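PDB 2VQY: Aac(6')-ib from Escherichia coli, which probably transfers the acetyl group of acetyl-CoA to the 6'-amino group of aminoglycoside antibiotics such as kanamycin B, conferring resistance to them. Local coordinates for residues G116-L121 with Q153-P158; A37-W42 with I90-S95. The protein carries 2 engineered substitutions. All blocks are in the same frame, centred on the assembly; numbering follows the deposited sequence.

Contact 1: G116-L121 with Q153-P158. With ACO (acetyl coenzyme *a), chain B.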
loop_
_atom_site.group_PDB
_atom_site.type_symbol
_atom_site.label_atom_id
_atom_site.label_comp_id
_atom_site.label_asym_id
_atom_site.label_seq_id
_atom_site.Cartn_x
_atom_site.Cartn_y
_atom_site.Cartn_z
ATOM N N GLY A 116 -3.029 0.491 7.419
ATOM C CA GLY A 116 -3.142 -0.337 6.212
ATOM C C GLY A 116 -2.208 0.168 5.115
ATOM O O GLY A 116 -1.739 1.323 5.161
ATOM N N ILE A 117 -1.931 -0.671 4.130
ATOM C CA ILE A 117 -1.083 -0.263 2.994
ATOM C C ILE A 117 -1.697 -0.687 1.647
ATOM O O ILE A 117 -2.426 -1.704 1.567
ATOM C CB ILE A 117 0.361 -0.810 3.099
ATOM C CG1 ILE A 117 0.361 -2.358 3.157
ATOM C CG2 ILE A 117 1.134 -0.179 4.327
ATOM C CD1 ILE A 117 1.786 -3.013 3.177
ATOM N N ASP A 118 -1.382 0.093 0.607
ATOM C CA ASP A 118 -1.707 -0.264 -0.792
ATOM C C ASP A 118 -0.489 0.131 -1.602
ATOM O O ASP A 118 0.228 1.090 -1.221
ATOM C CB ASP A 118 -2.930 0.515 -1.307
ATOM C CG ASP A 118 -4.147 0.388 -0.395
ATOM O OD1 ASP A 118 -4.814 -0.656 -0.485
ATOM O OD2 ASP A 118 -4.446 1.328 0.383
ATOM N N GLN A 119 -0.209 -0.589 -2.689
ATOM C CA GLN A 119 0.978 -0.230 -3.487
ATOM C C GLN A 119 0.919 -0.777 -4.892
ATOM O O GLN A 119 0.106 -1.681 -5.208
ATOM C CB GLN A 119 2.302 -0.625 -2.792
ATOM C CG GLN A 119 2.687 -2.091 -2.849
ATOM C CD GLN A 119 1.714 -2.955 -2.118
ATOM O OE1 GLN A 119 1.398 -2.715 -0.944
ATOM N NE2 GLN A 119 1.206 -3.973 -2.814
ATOM N N LEU A 120 1.778 -0.213 -5.738
ATOM C CA LEU A 120 1.839 -0.622 -7.140
ATOM C C LEU A 120 3.261 -0.408 -7.652
ATOM O O LEU A 120 3.978 0.484 -7.173
ATOM C CB LEU A 120 0.810 0.150 -7.987
ATOM C CG LEU A 120 0.985 1.662 -8.099
ATOM C CD1 LEU A 120 1.920 1.992 -9.318
ATOM C CD2 LEU A 120 -0.373 2.367 -8.233
ATOM N N LEU A 121 3.657 -1.234 -8.605
ATOM C CA LEU A 121 4.925 -1.051 -9.309
ATOM C C LEU A 121 4.618 -0.432 -10.681
ATOM O O LEU A 121 3.756 -0.915 -11.421
ATOM C CB LEU A 121 5.659 -2.380 -9.463
ATOM C CG LEU A 121 6.198 -3.089 -8.206
ATOM C CD1 LEU A 121 6.812 -4.457 -8.630
ATOM C CD2 LEU A 121 7.197 -2.216 -7.479
ATOM N N GLN A 153 -2.202 -3.835 8.194
ATOM C CA GLN A 153 -3.166 -4.664 7.448
ATOM C C GLN A 153 -3.094 -4.336 5.968
ATOM O O GLN A 153 -2.557 -3.292 5.570
ATOM C CB GLN A 153 -4.580 -4.386 7.929
ATOM C CG GLN A 153 -5.055 -2.960 7.543
ATOM C CD GLN A 153 -6.499 -2.662 7.937
ATOM O OE1 GLN A 153 -6.940 -2.994 9.048
ATOM N NE2 GLN A 153 -7.207 -1.934 7.071
ATOM N N THR A 154 -3.664 -5.225 5.154
ATOM C CA THR A 154 -3.858 -4.945 3.719
ATOM C C THR A 154 -5.084 -5.757 3.250
ATOM O O THR A 154 -5.538 -6.667 3.965
ATOM C CB THR A 154 -2.574 -5.228 2.902
ATOM O OG1 THR A 154 -2.693 -4.698 1.567
ATOM C CG2 THR A 154 -2.260 -6.729 2.868
ATOM N N ASP A 155 -5.616 -5.407 2.078
ATOM C CA ASP A 155 -6.929 -5.892 1.663
ATOM C C ASP A 155 -6.915 -6.204 0.141
ATOM O O ASP A 155 -7.759 -5.673 -0.589
ATOM C CB ASP A 155 -8.025 -4.878 2.025
ATOM C CG ASP A 155 -7.885 -3.523 1.279
ATOM O OD1 ASP A 155 -6.755 -3.193 0.800
ATOM O OD2 ASP A 155 -8.930 -2.829 1.154
ATOM N N PRO A 156 -5.983 -7.072 -0.308
ATOM C CA PRO A 156 -5.987 -7.389 -1.752
ATOM C C PRO A 156 -7.312 -8.018 -2.164
ATOM O O PRO A 156 -7.974 -8.663 -1.342
ATOM C CB PRO A 156 -4.860 -8.417 -1.899
ATOM C CG PRO A 156 -4.656 -9.007 -0.496
ATOM C CD PRO A 156 -4.930 -7.823 0.414
ATOM N N SER A 157 -7.690 -7.796 -3.419
ATOM C CA SER A 157 -8.828 -8.465 -4.015
ATOM C C SER A 157 -8.611 -9.999 -3.957
ATOM O O SER A 157 -7.495 -10.478 -4.122
ATOM C CB SER A 157 -8.936 -8.005 -5.471
ATOM O OG SER A 157 -9.431 -9.019 -6.286
ATOM N N PRO A 158 -9.684 -10.763 -3.737
ATOM C CA PRO A 158 -9.530 -12.236 -3.805
ATOM C C PRO A 158 -8.975 -12.713 -5.169
ATOM O O PRO A 158 -8.327 -13.749 -5.222
ATOM C CB PRO A 158 -10.965 -12.754 -3.600
ATOM C CG PRO A 158 -11.685 -11.636 -2.908
ATOM C CD PRO A 158 -11.075 -10.363 -3.441
HETATM N N1A ACO B . -0.948 -17.701 -7.856
HETATM C C2A ACO B . -0.039 -17.827 -6.887
HETATM N N3A ACO B . 1.057 -17.073 -6.885
HETATM C C4A ACO B . 1.267 -16.156 -7.861
HETATM C C5A ACO B . 0.341 -15.989 -8.874
HETATM C C6A ACO B . -0.791 -16.797 -8.858
HETATM N N6A ACO B . -1.712 -16.677 -9.821
HETATM N N7A ACO B . 0.795 -15.036 -9.683
HETATM C C8A ACO B . 1.974 -14.618 -9.211
HETATM N N9A ACO B . 2.258 -15.304 -8.103
HETATM C C1B ACO B . 3.446 -15.176 -7.208
HETATM C C2B ACO B . 4.822 -15.129 -7.847
HETATM O O2B ACO B . 5.227 -16.450 -8.226
HETATM C C3B ACO B . 5.638 -14.627 -6.660
HETATM O O3B ACO B . 5.798 -15.663 -5.678
HETATM P P3B ACO B . 7.087 -16.650 -5.628
HETATM O O7A ACO B . 6.724 -17.683 -4.436
HETATM O O8A ACO B . 8.290 -15.731 -5.114
HETATM O O9A ACO B . 7.315 -17.309 -6.945
HETATM C C4B ACO B . 4.685 -13.612 -6.001
HETATM O O4B ACO B . 3.367 -13.914 -6.517
HETATM C C5B ACO B . 4.888 -12.103 -6.240
HETATM O O5B ACO B . 6.017 -11.603 -5.522
HETATM P P1A ACO B . 6.857 -10.363 -6.128
HETATM O O1A ACO B . 7.634 -9.739 -5.011
HETATM O O2A ACO B . 7.572 -10.717 -7.390
HETATM O O3A ACO B . 5.668 -9.416 -6.522
HETATM P P2A ACO B . 5.798 -8.107 -7.461
HETATM O O4A ACO B . 7.173 -7.621 -7.496
HETATM O O5A ACO B . 5.042 -8.350 -8.738
HETATM O O6A ACO B . 4.894 -7.089 -6.549
HETATM C CBP ACO B . 2.660 -6.054 -6.684
HETATM C CCP ACO B . 3.478 -7.290 -6.237
HETATM C CDP ACO B . 1.160 -6.317 -6.321
HETATM C CEP ACO B . 3.187 -4.823 -5.916
HETATM C CAP ACO B . 2.820 -5.883 -8.237
HETATM O OAP ACO B . 2.617 -7.155 -8.922
HETATM C C9P ACO B . 1.906 -4.766 -8.811
HETATM O O9P ACO B . 2.203 -3.574 -8.644
HETATM N N8P ACO B . 0.815 -5.204 -9.465
HETATM C C7P ACO B . -0.200 -4.348 -10.100
HETATM C C6P ACO B . -0.863 -3.384 -9.082
HETATM C C5P ACO B . -1.528 -4.117 -7.904
HETATM O O5P ACO B . -1.921 -5.275 -8.035
HETATM N N4P ACO B . -1.587 -3.382 -6.772
HETATM C C3P ACO B . -2.110 -3.691 -5.570
HETATM C C2P ACO B . -2.636 -4.902 -5.188
HETATM S S1P ACO B . -3.545 -5.031 -3.577
HETATM C C ACO B . -3.125 -3.729 -2.449
HETATM O O ACO B . -2.321 -2.815 -2.718
HETATM C CH3 ACO B . -3.855 -3.880 -1.085
HETATM O O HOH W 1 -5.112 -1.927 2.542
#
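Gly116 and Gln153 form the one bridge, parallel, between the strand segments 116-121 and 153-154. Ile117 N donates to Gln153 O at 3.1 Å, and the same oxygen takes a CA-H...O contact from Gly116 CA. Gln153 CG lies against Gly116 CA at 3.5 Å; the amide beyond it turns to the hydroxyls of Tyr187 and Tyr96. After this bridge the strands splay apart, and a side chain takes over from the backbone: Thr154 OG1 donates to Ile117 O at 3.0 Å, tilted out of the carbonyl plane. Its chi1 of -168° sets OG1 opposite the backbone N and brings it to that carbonyl. A water bridges Ile117 O and Asp155 OD1, its oxygen 2.7 Å from Asp155 OD1, a second link across the opening.

Apolar contact is slight, Ile117 CG1 passing Thr154 CB at 4.1 Å, with Tyr167 touching both side chains. Two carboxylates crowd the mouth, Asp118 OD1 and Asp155 OD1 lying 3.4 Å apart with their planes 57° to one another. Neither oxygen bonds the other; paromomycin serves both, O61 meeting Asp118 and an amine, N32, meeting Asp155.

Acetyl-CoA fills the cleft. Gln119 N donates to its acetyl O at 3.1 Å, N4P returns a weak bond to Gln119 O, and Leu121 N donates to O9P at 2.8 Å, so the pantetheine arm runs along strand 114-121 like an added strand. This V-shaped opening between neighbouring parallel strands is the signature of the GNAT fold. Its chemistry implies a thioester carbonyl held by one backbone amide, that of Gln119, beside two carboxylates that bind the aminoglycoside; that bond probably polarises the carbonyl.

Contact 2: A37-W42 with I90-S95. With PAR (paromomycin), chain C.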
loop_
_atom_site.group_PDB
_atom_site.type_symbol
_atom_site.label_atom_id
_atom_site.label_comp_id
_atom_site.label_asym_id
_atom_site.label_seq_id
_atom_site.Cartn_x
_atom_site.Cartn_y
_atom_site.Cartn_z
ATOM N N ALA A 37 1.754 14.262 -12.001
ATOM C CA ALA A 37 1.710 13.972 -13.444
ATOM C C ALA A 37 2.252 12.568 -13.754
ATOM O O ALA A 37 1.657 11.839 -14.575
ATOM C CB ALA A 37 2.472 15.036 -14.246
ATOM N N MET A 38 3.354 12.212 -13.086
ATOM C CA MET A 38 3.965 10.872 -13.187
ATOM C C MET A 38 2.993 9.806 -12.680
ATOM O O MET A 38 2.811 8.761 -13.316
ATOM C CB MET A 38 5.251 10.834 -12.363
ATOM C CG MET A 38 5.974 9.498 -12.411
ATOM S SD MET A 38 7.447 9.492 -11.388
ATOM C CE MET A 38 6.764 9.611 -9.736
ATOM N N LEU A 39 2.352 10.073 -11.548
ATOM C CA LEU A 39 1.359 9.115 -10.986
ATOM C C LEU A 39 0.170 8.897 -11.928
ATOM O O LEU A 39 -0.302 7.768 -12.125
ATOM C CB LEU A 39 0.885 9.560 -9.607
ATOM C CG LEU A 39 -0.126 8.648 -8.883
ATOM C CD1 LEU A 39 0.426 7.197 -8.720
ATOM C CD2 LEU A 39 -0.571 9.286 -7.532
ATOM N N TYR A 40 -0.304 9.992 -12.522
ATOM C CA TYR A 40 -1.343 9.933 -13.535
ATOM C C TYR A 40 -0.952 8.997 -14.688
ATOM O O TYR A 40 -1.721 8.100 -15.047
ATOM C CB TYR A 40 -1.646 11.346 -14.046
ATOM C CG TYR A 40 -2.325 11.379 -15.403
ATOM C CD1 TYR A 40 -3.631 10.916 -15.556
ATOM C CD2 TYR A 40 -1.650 11.875 -16.529
ATOM C CE1 TYR A 40 -4.263 10.948 -16.821
ATOM C CE2 TYR A 40 -2.267 11.917 -17.792
ATOM C CZ TYR A 40 -3.555 11.458 -17.933
ATOM O OH TYR A 40 -4.169 11.497 -19.158
ATOM N N GLU A 41 0.251 9.194 -15.238
ATOM C CA GLU A 41 0.773 8.294 -16.257
ATOM C C GLU A 41 0.726 6.822 -15.794
ATOM O O GLU A 41 0.236 5.935 -16.526
ATOM C CB GLU A 41 2.191 8.686 -16.676
ATOM C CG GLU A 41 2.705 7.727 -17.743
ATOM C CD GLU A 41 4.067 8.104 -18.306
ATOM O OE1 GLU A 41 4.637 9.140 -17.924
ATOM O OE2 GLU A 41 4.541 7.327 -19.152
ATOM N N TRP A 42 1.250 6.574 -14.593
ATOM C CA TRP A 42 1.286 5.211 -14.033
ATOM C C TRP A 42 -0.087 4.577 -13.915
ATOM O O TRP A 42 -0.292 3.429 -14.357
ATOM C CB TRP A 42 1.967 5.227 -12.663
ATOM C CG TRP A 42 3.456 5.526 -12.680
ATOM C CD1 TRP A 42 4.287 5.671 -13.777
ATOM C CD2 TRP A 42 4.271 5.690 -11.530
ATOM N NE1 TRP A 42 5.571 5.928 -13.358
ATOM C CE2 TRP A 42 5.593 5.926 -11.977
ATOM C CE3 TRP A 42 4.013 5.648 -10.141
ATOM C CZ2 TRP A 42 6.656 6.138 -11.086
ATOM C CZ3 TRP A 42 5.068 5.846 -9.258
ATOM C CH2 TRP A 42 6.374 6.069 -9.729
ATOM N N ILE A 90 10.079 3.914 -8.949
ATOM C CA ILE A 90 9.625 2.630 -9.491
ATOM C C ILE A 90 8.206 2.204 -9.050
ATOM O O ILE A 90 7.701 1.156 -9.482
ATOM C CB ILE A 90 10.637 1.477 -9.191
ATOM C CG1 ILE A 90 10.788 1.248 -7.666
ATOM C CG2 ILE A 90 11.967 1.731 -9.915
ATOM C CD1 ILE A 90 10.985 -0.230 -7.241
ATOM N N GLY A 91 7.567 2.999 -8.196
ATOM C CA GLY A 91 6.222 2.629 -7.768
ATOM C C GLY A 91 5.607 3.640 -6.830
ATOM O O GLY A 91 6.249 4.636 -6.438
ATOM N N TYR A 92 4.352 3.379 -6.490
ATOM C CA TYR A 92 3.590 4.243 -5.608
ATOM C C TYR A 92 3.126 3.385 -4.459
ATOM O O TYR A 92 2.750 2.236 -4.662
ATOM C CB TYR A 92 2.372 4.829 -6.344
ATOM C CG TYR A 92 1.348 5.470 -5.425
ATOM C CD1 TYR A 92 1.481 6.817 -5.045
ATOM C CD2 TYR A 92 0.260 4.737 -4.927
ATOM C CE1 TYR A 92 0.545 7.429 -4.201
ATOM C CE2 TYR A 92 -0.702 5.347 -4.056
ATOM C CZ TYR A 92 -0.527 6.703 -3.711
ATOM O OH TYR A 92 -1.403 7.328 -2.910
ATOM N N ALA A 93 3.152 3.932 -3.249
ATOM C CA ALA A 93 2.550 3.214 -2.124
ATOM C C ALA A 93 1.796 4.222 -1.275
ATOM O O ALA A 93 2.011 5.447 -1.381
ATOM C CB ALA A 93 3.618 2.515 -1.317
ATOM N N GLN A 94 0.932 3.724 -0.412
ATOM C CA GLN A 94 0.280 4.595 0.550
ATOM C C GLN A 94 0.035 3.821 1.834
ATOM O O GLN A 94 -0.150 2.563 1.822
ATOM C CB GLN A 94 -1.043 5.175 -0.007
ATOM C CG GLN A 94 -2.100 4.091 -0.415
ATOM C CD GLN A 94 -3.371 4.690 -1.020
ATOM O OE1 GLN A 94 -3.321 5.681 -1.775
ATOM N NE2 GLN A 94 -4.506 4.069 -0.731
ATOM N N SER A 95 0.115 4.543 2.955
ATOM C CA SER A 95 -0.317 3.955 4.223
ATOM C C SER A 95 -1.477 4.769 4.733
ATOM O O SER A 95 -1.626 5.949 4.368
ATOM C CB SER A 95 0.813 3.916 5.259
ATOM O OG SER A 95 1.306 5.236 5.542
HETATM C C11 PAR C . -6.977 1.958 -3.068
HETATM O O11 PAR C . -8.003 1.548 -2.145
HETATM C C21 PAR C . -7.556 2.397 -4.430
HETATM N N21 PAR C . -8.595 3.399 -4.185
HETATM C C31 PAR C . -8.157 1.155 -5.141
HETATM O O31 PAR C . -8.765 1.512 -6.408
HETATM C C41 PAR C . -7.086 0.047 -5.276
HETATM O O41 PAR C . -7.618 -1.157 -5.886
HETATM C C51 PAR C . -6.494 -0.298 -3.867
HETATM O O51 PAR C . -6.043 0.943 -3.161
HETATM C C61 PAR C . -5.253 -1.196 -3.957
HETATM O O61 PAR C . -5.112 -1.959 -2.738
HETATM C C12 PAR C . -8.753 1.913 1.966
HETATM N N12 PAR C . -8.628 2.121 3.420
HETATM C C22 PAR C . -7.985 0.646 1.508
HETATM C C32 PAR C . -8.223 0.494 -0.004
HETATM N N32 PAR C . -7.572 -0.761 -0.474
HETATM C C42 PAR C . -7.632 1.741 -0.753
HETATM C C52 PAR C . -8.345 3.043 -0.290
HETATM O O52 PAR C . -7.626 4.186 -0.843
HETATM C C62 PAR C . -8.163 3.143 1.241
HETATM O O62 PAR C . -8.825 4.339 1.638
HETATM C C13 PAR C . -8.491 5.291 -1.231
HETATM C C23 PAR C . -7.940 6.580 -0.577
HETATM O O23 PAR C . -8.589 6.858 0.651
HETATM C C33 PAR C . -8.307 7.637 -1.645
HETATM O O33 PAR C . -9.759 7.802 -1.603
HETATM C C43 PAR C . -7.955 6.881 -2.931
HETATM O O43 PAR C . -8.177 5.457 -2.656
HETATM C C53 PAR C . -6.458 7.054 -3.286
HETATM O O53 PAR C . -5.676 6.763 -2.107
HETATM C C14 PAR C . -10.253 8.725 -2.586
HETATM C C24 PAR C . -11.254 9.677 -1.903
HETATM N N24 PAR C . -12.281 8.882 -1.181
HETATM C C34 PAR C . -11.922 10.575 -2.974
HETATM O O34 PAR C . -10.956 11.527 -3.459
HETATM C C44 PAR C . -12.496 9.750 -4.148
HETATM O O44 PAR C . -13.602 8.951 -3.695
HETATM C C54 PAR C . -11.430 8.806 -4.710
HETATM O O54 PAR C . -10.963 7.948 -3.597
HETATM C C64 PAR C . -12.018 8.027 -5.904
HETATM N N64 PAR C . -11.460 6.673 -5.936
#
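Trp42 CZ3 presses on the backbone of segment 90-95, 3.3 Å from Gly91 O, while CH2 of the same ring comes close to Gly91 N. One turn earlier on the helix, Leu39 sends CD1 to Tyr92 CG at 3.8 Å, and its CD2 reaches CE1 farther along the phenol ring. Tyr92 CB sits between the two, touching Leu39 CD1 and Trp42 CZ3. With chi1 -69°, the indole leans back beside its own backbone N, and Met38 CG packs 3.4 Å above one face, offset toward the rim.

The axes of segments 37-42 and 90-95 come within 9.8 Å and run at 99° to each other, so the helix lies across one face of the mixed GNAT sheet. Under the indole the strand carries a classic beta bulge, Ile90 and Gly91 both facing Ala83. Ile90 points away from the helix at its CB, and its side chain touches Leu131 of helix 131-144.

Farther out, Met31 touches both Leu39 and Tyr92. Chi1 of 166° sends the Tyr92 ring along its own strand toward Gln94, and its hydroxyl donates in the carbonyl plane to a lone pair of Gln94 OE1 at 2.8 Å. That oxygen also accepts paromomycin O53 at 2.6 Å; Gln94 NE2 gives to paromomycin O52 and to Asp118 OD2.

How the contacts relate
The two contacts lie in series along the chain, contact 2 closing before contact 1 opens, and their centres are 14 Å apart. They meet in the one mixed sheet, where strands 88-97 and 114-121 are antiparallel neighbours: Asp118 O and Gln94 N, like Leu120 N and Tyr92 O, are 2.8 Å apart in probable hydrogen bonds. Helix 36-43 covers a face of the first strand, and the second parts from strand 151-154 to admit acetyl-CoA. The shared sheet thus places an antibiotic-binding glutamine next to the strand that holds the acetyl donor, so donor and aminoglycoside sites adjoin within a single GNAT domain.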